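Local coordinates for putative transcriptional regulator TRANSCRIPTION REGULATOR protein (Rhizobium meliloti, PDB 5NLA), which binds c-di-GMP by a PilZ-like mechanism to regulate extracellular polysaccharide production as an AraC-like activator, probably through sequence-specific DNA binding, at residues R48-D53 with E88-H93; R111-L116 with G156-G161; W124-F129 with F150-L155. One frame throughout, in Å; residues are numbered along the deposited sequence.

Contact 1. Residues R48-D53 with E88-H93; sequences RFSTRD and ELTGWH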
loop_
_atom_site.group_PDB
_atom_site.type_symbol
_atom_site.label_atom_id
_atom_site.label_comp_id
_atom_site.label_asym_id
_atom_site.label_seq_id
_atom_site.Cartn_x
_atom_site.Cartn_y
_atom_site.Cartn_z
ATOM N N ARG A 48 -1.895 -13.485 -13.532
ATOM C CA ARG A 48 -1.193 -14.162 -12.424
ATOM C C ARG A 48 0.276 -13.821 -12.221
ATOM O O ARG A 48 1.055 -13.847 -13.178
ATOM C CB ARG A 48 -1.297 -15.683 -12.595
ATOM C CG ARG A 48 -2.714 -16.224 -12.751
ATOM C CD ARG A 48 -3.644 -15.793 -11.627
ATOM N NE ARG A 48 -2.972 -15.868 -10.330
ATOM C CZ ARG A 48 -2.633 -14.840 -9.548
ATOM N NH1 ARG A 48 -2.903 -13.573 -9.863
ATOM N NH2 ARG A 48 -2.011 -15.088 -8.409
ATOM N N PHE A 49 0.650 -13.522 -10.972
ATOM C CA PHE A 49 2.063 -13.504 -10.588
ATOM C C PHE A 49 2.296 -13.998 -9.161
ATOM O O PHE A 49 1.505 -13.739 -8.254
ATOM C CB PHE A 49 2.717 -12.133 -10.846
ATOM C CG PHE A 49 3.506 -12.077 -12.144
ATOM C CD1 PHE A 49 4.635 -12.894 -12.329
ATOM C CD2 PHE A 49 3.124 -11.227 -13.190
ATOM C CE1 PHE A 49 5.359 -12.859 -13.519
ATOM C CE2 PHE A 49 3.852 -11.191 -14.381
ATOM C CZ PHE A 49 4.968 -12.005 -14.546
ATOM N N SER A 50 3.405 -14.720 -8.999
ATOM C CA SER A 50 3.695 -15.505 -7.801
ATOM C C SER A 50 5.150 -15.322 -7.386
ATOM O O SER A 50 6.021 -15.120 -8.221
ATOM C CB SER A 50 3.415 -16.988 -8.078
ATOM O OG SER A 50 3.094 -17.695 -6.891
ATOM N N THR A 51 5.392 -15.378 -6.087
ATOM C CA THR A 51 6.735 -15.304 -5.519
ATOM C C THR A 51 6.759 -16.217 -4.311
ATOM O O THR A 51 5.965 -16.035 -3.389
ATOM C CB THR A 51 7.073 -13.868 -5.081
ATOM O OG1 THR A 51 7.431 -13.097 -6.233
ATOM C CG2 THR A 51 8.229 -13.819 -4.083
ATOM N N ARG A 52 7.635 -17.211 -4.329
ATOM C CA ARG A 52 7.938 -17.972 -3.127
ATOM C C ARG A 52 9.398 -18.288 -3.081
ATOM O O ARG A 52 10.117 -18.107 -4.049
ATOM C CB ARG A 52 7.115 -19.265 -3.043
ATOM C CG ARG A 52 7.498 -20.343 -4.039
ATOM C CD ARG A 52 6.364 -21.337 -4.230
ATOM N NE ARG A 52 5.197 -20.710 -4.856
ATOM C CZ ARG A 52 4.036 -21.319 -5.101
ATOM N NH1 ARG A 52 3.845 -22.600 -4.770
ATOM N NH2 ARG A 52 3.045 -20.631 -5.672
ATOM N N ASP A 53 9.830 -18.805 -1.950
ATOM C CA ASP A 53 11.215 -19.178 -1.793
ATOM C C ASP A 53 11.394 -20.613 -1.310
ATOM O O ASP A 53 12.450 -20.948 -0.799
ATOM C CB ASP A 53 11.892 -18.165 -0.872
ATOM C CG ASP A 53 11.160 -17.994 0.427
ATOM O OD1 ASP A 53 10.806 -19.024 1.041
ATOM O OD2 ASP A 53 10.948 -16.827 0.833
ATOM N N GLU A 88 5.494 -16.812 0.808
ATOM C CA GLU A 88 4.733 -16.791 -0.425
ATOM C C GLU A 88 4.025 -15.461 -0.556
ATOM O O GLU A 88 3.397 -14.994 0.398
ATOM C CB GLU A 88 3.680 -17.891 -0.427
ATOM C CG GLU A 88 3.929 -19.031 -1.393
ATOM C CD GLU A 88 2.666 -19.828 -1.662
ATOM O OE1 GLU A 88 1.848 -20.004 -0.722
ATOM O OE2 GLU A 88 2.482 -20.264 -2.822
ATOM N N LEU A 89 4.149 -14.862 -1.738
ATOM C CA LEU A 89 3.346 -13.726 -2.161
ATOM C C LEU A 89 2.625 -14.162 -3.408
ATOM O O LEU A 89 3.197 -14.850 -4.253
ATOM C CB LEU A 89 4.222 -12.520 -2.482
ATOM C CG LEU A 89 4.482 -11.389 -1.470
ATOM C CD1 LEU A 89 4.316 -10.024 -2.140
ATOM C CD2 LEU A 89 3.624 -11.463 -0.215
ATOM N N THR A 90 1.365 -13.771 -3.517
ATOM C CA THR A 90 0.578 -14.086 -4.690
ATOM C C THR A 90 -0.205 -12.832 -5.060
ATOM O O THR A 90 -0.987 -12.344 -4.254
ATOM C CB THR A 90 -0.341 -15.288 -4.407
ATOM O OG1 THR A 90 0.367 -16.255 -3.613
ATOM C CG2 THR A 90 -0.799 -15.945 -5.687
ATOM N N GLY A 91 0.042 -12.307 -6.265
ATOM C CA GLY A 91 -0.452 -10.989 -6.691
ATOM C C GLY A 91 -1.484 -11.010 -7.809
ATOM O O GLY A 91 -1.238 -11.582 -8.872
ATOM N N TRP A 92 -2.638 -10.381 -7.562
ATOM C CA TRP A 92 -3.693 -10.193 -8.566
ATOM C C TRP A 92 -3.884 -8.695 -8.795
ATOM O O TRP A 92 -3.997 -7.940 -7.830
ATOM C CB TRP A 92 -5.024 -10.789 -8.092
ATOM C CG TRP A 92 -4.928 -12.159 -7.494
ATOM C CD1 TRP A 92 -4.475 -12.484 -6.245
ATOM C CD2 TRP A 92 -5.317 -13.385 -8.109
ATOM N NE1 TRP A 92 -4.549 -13.844 -6.050
ATOM C CE2 TRP A 92 -5.052 -14.423 -7.181
ATOM C CE3 TRP A 92 -5.843 -13.717 -9.368
ATOM C CZ2 TRP A 92 -5.310 -15.766 -7.464
ATOM C CZ3 TRP A 92 -6.096 -15.061 -9.654
ATOM C CH2 TRP A 92 -5.829 -16.067 -8.701
ATOM N N HIS A 93 -3.922 -8.283 -10.067
ATOM C CA HIS A 93 -4.186 -6.900 -10.460
ATOM C C HIS A 93 -5.649 -6.767 -10.826
ATOM O O HIS A 93 -6.084 -7.341 -11.819
ATOM C CB HIS A 93 -3.340 -6.514 -11.679
ATOM C CG HIS A 93 -1.861 -6.601 -11.446
ATOM N ND1 HIS A 93 -1.143 -7.762 -11.642
ATOM C CD2 HIS A 93 -0.968 -5.671 -11.033
ATOM C CE1 HIS A 93 0.129 -7.546 -11.357
ATOM N NE2 HIS A 93 0.262 -6.284 -10.989
#
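Phe49 to Arg52 pair with Glu88 to Gly91 in an antiparallel ladder at the border of a seven-strand sheet, where strand 49-52 is an outermost strand. The short strand axes pass 4.7 Å apart, their directions 173° from each other, and the hydrogen-bonded pairs are Phe49 with Gly91 and Thr51 with Leu89. Leu89 N reaches Thr51 O at 2.7 Å and Gly91 N reaches Phe49 O at 2.9 Å, whereas the bond from Phe49 N back to Gly91 O is weak. Gly91 O has a second donor, Arg48 NH1, at 2.8 Å, above the carbonyl plane. Bends at chi2 (-54°) and chi3 fold the Arg48 chain back, laying its guanidinium flat on one face of the Trp92 indole: Arg48 CZ is 3.1 Å from the centroid of the Trp92 six-membered ring, with the planes 12° apart, a stacked cation-pi pair. With an alanine at Trp92 the platform is gone, and the Arg48 guanidinium would probably be freer to turn. On the face bearing Ser50 and Thr90, Arg52 NH2 donates to Ser50 OG, which lies in the guanidinium plane (3.2 Å). Glu88 OE2 instead hovers over the guanidinium face, 2.9 Å from Arg52 NH2, a salt bridge of charge without a directed N-H. On the other face, Leu89 packs against Trp63 of helix 59-67 and, with Thr51, against Trp376 of helix 373-376; strand 97-104 continues the sheet beyond strand 88-94, its Gln101 accepting from Trp92 NE1.

Contact 2. Residues R111-L116 with G156-G161; sequences RSQTML and GYPYRG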
loop_
_atom_site.group_PDB
_atom_site.type_symbol
_atom_site.label_atom_id
_atom_site.label_comp_id
_atom_site.label_asym_id
_atom_site.label_seq_id
_atom_site.Cartn_x
_atom_site.Cartn_y
_atom_site.Cartn_z
ATOM N N ARG A 111 9.526 0.599 7.119
ATOM C CA ARG A 111 9.488 1.529 5.990
ATOM C C ARG A 111 9.904 2.858 6.577
ATOM O O ARG A 111 9.182 3.421 7.394
ATOM C CB ARG A 111 8.091 1.601 5.407
ATOM C CG ARG A 111 7.980 2.472 4.177
ATOM C CD ARG A 111 6.689 2.204 3.432
ATOM N NE ARG A 111 6.566 3.055 2.255
ATOM C CZ ARG A 111 7.200 2.871 1.104
ATOM N NH1 ARG A 111 8.063 1.880 0.921
ATOM N NH2 ARG A 111 6.976 3.721 0.113
ATOM N N SER A 112 11.090 3.338 6.193
ATOM C CA SER A 112 11.710 4.504 6.845
ATOM C C SER A 112 11.632 5.834 6.060
ATOM O O SER A 112 11.300 5.870 4.873
ATOM C CB SER A 112 13.170 4.180 7.133
ATOM O OG SER A 112 13.874 4.054 5.919
ATOM N N GLN A 113 11.992 6.916 6.744
ATOM C CA GLN A 113 12.111 8.243 6.125
ATOM C C GLN A 113 13.037 8.205 4.904
ATOM O O GLN A 113 12.664 8.667 3.833
ATOM C CB GLN A 113 12.615 9.286 7.132
ATOM C CG GLN A 113 11.737 9.473 8.373
ATOM C CD GLN A 113 10.624 10.508 8.221
ATOM O OE1 GLN A 113 10.005 10.659 7.149
ATOM N NE2 GLN A 113 10.355 11.227 9.316
ATOM N N THR A 114 14.210 7.601 5.068
ATOM C CA THR A 114 15.202 7.475 3.995
ATOM C C THR A 114 14.629 6.796 2.758
ATOM O O THR A 114 14.858 7.232 1.625
ATOM C CB THR A 114 16.441 6.661 4.455
ATOM O OG1 THR A 114 16.937 7.186 5.688
ATOM C CG2 THR A 114 17.566 6.721 3.411
ATOM N N MET A 115 13.902 5.717 2.988
ATOM C CA MET A 115 13.251 5.001 1.921
ATOM C C MET A 115 12.217 5.905 1.249
ATOM O O MET A 115 12.130 5.933 0.031
ATOM C CB MET A 115 12.604 3.706 2.456
ATOM C CG MET A 115 13.615 2.651 2.958
ATOM S SD MET A 115 12.847 1.261 3.802
ATOM C CE MET A 115 11.946 0.651 2.400
ATOM N N LEU A 116 11.481 6.670 2.053
ATOM C CA LEU A 116 10.408 7.565 1.572
ATOM C C LEU A 116 10.826 8.801 0.737
ATOM O O LEU A 116 10.013 9.336 -0.051
ATOM C CB LEU A 116 9.559 8.028 2.760
ATOM C CG LEU A 116 8.595 6.954 3.263
ATOM C CD1 LEU A 116 7.951 7.385 4.582
ATOM C CD2 LEU A 116 7.542 6.609 2.208
ATOM N N GLY A 156 3.012 6.266 2.337
ATOM C CA GLY A 156 3.740 7.521 2.379
ATOM C C GLY A 156 4.221 7.966 3.749
ATOM O O GLY A 156 5.044 8.889 3.834
ATOM N N TYR A 157 3.690 7.365 4.819
ATOM C CA TYR A 157 4.190 7.611 6.178
ATOM C C TYR A 157 5.052 6.437 6.617
ATOM O O TYR A 157 4.718 5.287 6.332
ATOM C CB TYR A 157 3.063 7.779 7.192
ATOM C CG TYR A 157 2.426 9.131 7.219
ATOM C CD1 TYR A 157 3.160 10.258 7.579
ATOM C CD2 TYR A 157 1.059 9.292 6.930
ATOM C CE1 TYR A 157 2.567 11.513 7.611
ATOM C CE2 TYR A 157 0.452 10.543 6.977
ATOM C CZ TYR A 157 1.210 11.654 7.318
ATOM O OH TYR A 157 0.612 12.899 7.367
ATOM N N PRO A 158 6.147 6.725 7.337
ATOM C CA PRO A 158 6.988 5.646 7.837
ATOM C C PRO A 158 6.324 4.834 8.936
ATOM O O PRO A 158 5.407 5.314 9.607
ATOM C CB PRO A 158 8.229 6.363 8.368
ATOM C CG PRO A 158 7.801 7.759 8.634
ATOM C CD PRO A 158 6.640 8.059 7.738
ATOM N N TYR A 159 6.779 3.590 9.066
ATOM C CA TYR A 159 6.371 2.702 10.141
ATOM C C TYR A 159 7.411 1.600 10.412
ATOM O O TYR A 159 8.134 1.166 9.513
ATOM C CB TYR A 159 5.002 2.103 9.840
ATOM C CG TYR A 159 4.914 1.241 8.594
ATOM C CD1 TYR A 159 5.107 -0.147 8.649
ATOM C CD2 TYR A 159 4.591 1.792 7.382
ATOM C CE1 TYR A 159 4.999 -0.944 7.516
ATOM C CE2 TYR A 159 4.482 1.009 6.239
ATOM C CZ TYR A 159 4.687 -0.356 6.306
ATOM O OH TYR A 159 4.571 -1.096 5.149
ATOM N N ARG A 160 7.482 1.202 11.679
ATOM C CA ARG A 160 8.313 0.100 12.189
ATOM C C ARG A 160 7.342 -0.933 12.749
ATOM O O ARG A 160 6.328 -0.577 13.354
ATOM C CB ARG A 160 9.216 0.578 13.355
ATOM C CG ARG A 160 10.535 1.207 12.953
ATOM C CD ARG A 160 10.962 2.405 13.812
ATOM N NE ARG A 160 9.923 3.447 13.951
ATOM C CZ ARG A 160 9.453 4.256 12.979
ATOM N NH1 ARG A 160 9.908 4.203 11.717
ATOM N NH2 ARG A 160 8.497 5.139 13.284
ATOM N N GLY A 161 7.654 -2.208 12.592
ATOM C CA GLY A 161 6.935 -3.219 13.355
ATOM C C GLY A 161 7.482 -4.621 13.309
ATOM O O GLY A 161 8.556 -4.880 12.775
#
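Arg111 N donates to Tyr159 O over 2.8 Å with an N-H...O angle of 162°, and Tyr159 N answers to Arg111 O at 2.9 Å. This antiparallel hydrogen-bonded pair joins two strands of the five-strand sheet, 107-111 and 159-163, just where the first gives way to helix 113-118. Ser112 takes the N-cap position there and forms a capping box with Met115: Met115 N to Ser112 OG, at 3.4 Å, is weak, and so is the reciprocal bond from Ser112 N to the sulfur of Met115. Beside the bridge, Arg111 CB rests over one face of the Tyr159 ring, 4.0 Å from its centroid and offset toward the rim, a CH-pi contact. On the same bridge Pro158 CB lies 3.2 Å from Arg111 O. With CG opposite the backbone N (chi1 -176°) and the chain straight as far as NE, Arg111 carries its guanidinium well past the ring. Its donors meet oxygens beyond the two segments: NE the carbonyl of Leu155, NH1 those of Pro69 and Leu70, and NH2 the hydroxyl of Ser119. One side chain thus ties several loop carbonyls to the end of the strand. The cation-pi partner of Tyr159 is a different residue, Arg153. The start of helix 113-118 is fitted to the turn before strand 159-163 by van der Waals contact. Pro158 CG touches the Gln113 amide at OE1, and Leu116 CD1 lies 3.4 Å from Gly156 O while meeting Pro158 CD, its apolar partner, at 3.5 Å.

Contact 3. Residues W124-F129 with F150-L155; sequences WNVGLF and FFFRSL
Strands 124-129 and 150-154 run antiparallel, their short axes 4.5 Å apart at closest approach and 167° in direction, with Asn125-Arg153 and Gly127-Phe151 as the hydrogen-bonded pairs. They form a neighbouring strand pair within the seven-strand antiparallel sheet, and every touching residue is buried. Both pairs are doubly bonded, from Asn125 N to Arg153 O at 2.7 Å and from Phe151 N to Gly127 O at 2.9 Å, each with its return bond. On the face of Val126 and Leu128, Phe150 is covered by Leu128 CD1, which stands over the ring centre 3.8 Å from the centroid, while Val126 CG1 comes to its CD2. Val126 CG2 meets the edge of Phe152, whose CZ also touches Trp124 CE3. Helix 196-211 covers this side, with Leu201 and Ile205 against Phe150.

On the other face Phe151 lies across the neighbouring strand. Its CG sits between the backbone N and carbonyl carbon (chi1 71°), which folds the ring over Gly127; Gly127 CA makes a CH-pi contact 3.9 Å from the ring centroid. Arg153 NH2 lies over the opposite face, while Arg153 NH1 is hydrogen-bonded to Asn190 OD1. Asn125 turns its amide 77° to the ring and gives ND2 to Leu171 O of strand 166-173. Asn125 OD1 is thereby left at the ring edge, 3.4 Å from Phe151 CE1.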
loop_
_atom_site.group_PDB
_atom_site.type_symbol
_atom_site.label_atom_id
_atom_site.label_comp_id
_atom_site.label_asym_id
_atom_site.label_seq_id
_atom_site.Cartn_x
_atom_site.Cartn_y
_atom_site.Cartn_z
ATOM N N TRP A 124 -2.519 3.353 -0.500
ATOM C CA TRP A 124 -3.229 3.092 0.747
ATOM C C TRP A 124 -3.186 1.578 0.933
ATOM O O TRP A 124 -3.603 0.820 0.058
ATOM C CB TRP A 124 -4.673 3.568 0.658
ATOM C CG TRP A 124 -4.825 4.969 0.165
ATOM C CD1 TRP A 124 -5.128 5.352 -1.096
ATOM C CD2 TRP A 124 -4.681 6.172 0.929
ATOM N NE1 TRP A 124 -5.178 6.720 -1.172
ATOM C CE2 TRP A 124 -4.906 7.246 0.057
ATOM C CE3 TRP A 124 -4.371 6.442 2.265
ATOM C CZ2 TRP A 124 -4.846 8.567 0.469
ATOM C CZ3 TRP A 124 -4.299 7.760 2.677
ATOM C CH2 TRP A 124 -4.544 8.807 1.781
ATOM N N ASN A 125 -2.645 1.137 2.054
ATOM C CA ASN A 125 -2.494 -0.283 2.334
ATOM C C ASN A 125 -3.545 -0.671 3.365
ATOM O O ASN A 125 -3.640 -0.065 4.441
ATOM C CB ASN A 125 -1.079 -0.550 2.868
ATOM C CG ASN A 125 -0.644 -2.017 2.784
ATOM O OD1 ASN A 125 0.336 -2.386 3.421
ATOM N ND2 ASN A 125 -1.335 -2.835 2.005
ATOM N N VAL A 126 -4.360 -1.650 3.010
ATOM C CA VAL A 126 -5.264 -2.286 3.961
ATOM C C VAL A 126 -4.944 -3.761 3.964
ATOM O O VAL A 126 -4.809 -4.363 2.899
ATOM C CB VAL A 126 -6.717 -2.050 3.569
ATOM C CG1 VAL A 126 -7.644 -3.032 4.266
ATOM C CG2 VAL A 126 -7.090 -0.613 3.899
ATOM N N GLY A 127 -4.801 -4.337 5.150
ATOM C CA GLY A 127 -4.376 -5.732 5.267
ATOM C C GLY A 127 -5.166 -6.473 6.316
ATOM O O GLY A 127 -5.265 -6.008 7.445
ATOM N N LEU A 128 -5.723 -7.618 5.927
ATOM C CA LEU A 128 -6.488 -8.490 6.815
ATOM C C LEU A 128 -5.664 -9.702 7.195
ATOM O O LEU A 128 -5.090 -10.325 6.320
ATOM C CB LEU A 128 -7.718 -8.999 6.081
ATOM C CG LEU A 128 -8.618 -9.984 6.821
ATOM C CD1 LEU A 128 -9.213 -9.333 8.062
ATOM C CD2 LEU A 128 -9.699 -10.464 5.865
ATOM N N PHE A 129 -5.668 -10.079 8.471
ATOM C CA PHE A 129 -4.969 -11.294 8.927
ATOM C C PHE A 129 -5.953 -12.453 9.057
ATOM O O PHE A 129 -6.953 -12.344 9.776
ATOM C CB PHE A 129 -4.274 -11.051 10.272
ATOM C CG PHE A 129 -2.980 -10.285 10.158
ATOM C CD1 PHE A 129 -2.953 -9.010 9.613
ATOM C CD2 PHE A 129 -1.796 -10.834 10.598
ATOM C CE1 PHE A 129 -1.767 -8.306 9.500
ATOM C CE2 PHE A 129 -0.607 -10.142 10.485
ATOM C CZ PHE A 129 -0.589 -8.874 9.937
ATOM N N PHE A 150 -8.222 -5.887 10.328
ATOM C CA PHE A 150 -7.445 -5.145 9.334
ATOM C C PHE A 150 -6.539 -4.116 9.977
ATOM O O PHE A 150 -6.932 -3.472 10.950
ATOM C CB PHE A 150 -8.354 -4.347 8.404
ATOM C CG PHE A 150 -9.265 -5.173 7.568
ATOM C CD1 PHE A 150 -10.484 -5.594 8.066
ATOM C CD2 PHE A 150 -8.921 -5.494 6.256
ATOM C CE1 PHE A 150 -11.341 -6.348 7.279
ATOM C CE2 PHE A 150 -9.776 -6.243 5.461
ATOM C CZ PHE A 150 -10.986 -6.680 5.975
ATOM N N PHE A 151 -5.355 -3.924 9.399
ATOM C CA PHE A 151 -4.622 -2.666 9.580
ATOM C C PHE A 151 -4.974 -1.757 8.408
ATOM O O PHE A 151 -5.248 -2.235 7.300
ATOM C CB PHE A 151 -3.089 -2.859 9.711
ATOM C CG PHE A 151 -2.386 -3.268 8.434
ATOM C CD1 PHE A 151 -2.055 -2.330 7.457
ATOM C CD2 PHE A 151 -2.022 -4.595 8.218
ATOM C CE1 PHE A 151 -1.406 -2.719 6.285
ATOM C CE2 PHE A 151 -1.366 -4.987 7.054
ATOM C CZ PHE A 151 -1.060 -4.046 6.087
ATOM N N PHE A 152 -4.978 -0.455 8.668
ATOM C CA PHE A 152 -4.952 0.549 7.610
ATOM C C PHE A 152 -3.717 1.444 7.776
ATOM O O PHE A 152 -3.412 1.890 8.882
ATOM C CB PHE A 152 -6.230 1.387 7.610
ATOM C CG PHE A 152 -6.097 2.674 6.851
ATOM C CD1 PHE A 152 -6.109 2.684 5.460
ATOM C CD2 PHE A 152 -5.911 3.875 7.527
ATOM C CE1 PHE A 152 -5.966 3.872 4.765
ATOM C CE2 PHE A 152 -5.763 5.061 6.835
ATOM C CZ PHE A 152 -5.791 5.059 5.455
ATOM N N ARG A 153 -3.049 1.720 6.653
ATOM C CA ARG A 153 -1.811 2.500 6.612
ATOM C C ARG A 153 -1.582 3.098 5.222
ATOM O O ARG A 153 -1.762 2.404 4.212
ATOM C CB ARG A 153 -0.601 1.596 6.927
ATOM C CG ARG A 153 -0.170 1.569 8.380
ATOM C CD ARG A 153 1.251 1.051 8.512
ATOM N NE ARG A 153 1.382 -0.311 8.013
ATOM C CZ ARG A 153 1.013 -1.432 8.659
ATOM N NH1 ARG A 153 0.432 -1.412 9.873
ATOM N NH2 ARG A 153 1.215 -2.601 8.059
ATOM N N SER A 154 -1.161 4.362 5.166
ATOM C CA SER A 154 -0.556 4.885 3.949
ATOM C C SER A 154 0.905 4.474 3.849
ATOM O O SER A 154 1.639 4.472 4.849
ATOM C CB SER A 154 -0.611 6.383 3.902
ATOM O OG SER A 154 -0.013 6.807 2.690
ATOM N N LEU A 155 1.335 4.151 2.636
ATOM C CA LEU A 155 2.731 3.831 2.390
ATOM C C LEU A 155 3.612 5.083 2.224
ATOM O O LEU A 155 4.815 4.960 1.988
ATOM C CB LEU A 155 2.856 2.924 1.171
ATOM C CG LEU A 155 2.102 1.599 1.274
ATOM C CD1 LEU A 155 2.351 0.796 0.021
ATOM C CD2 LEU A 155 2.535 0.809 2.498
#

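From the N terminus, contact 1 comes first: it closes the loop between strands 49-52 and 88-94, which carries helix 59-67, before the other two begin. Contact 2 then opens at residues 111-116 and closes only at 156-161, and contact 3 opens and closes within that span, so these two nest and nothing crosses. Contacts 1 and 3 share the seven-strand sheet, with strands 97-104 and 166-173 between them. Contact 2 ties the start of helix 113-118 and the end of strand 107-111 to strand 159-163 of the five-strand sheet. Strands 150-154 and 159-163 are consecutive, and the sheets meet where Tyr159 CD2 packs 3.6 Å from Arg153 CD, beside the probable Arg111 NE to Leu155 O hydrogen bond.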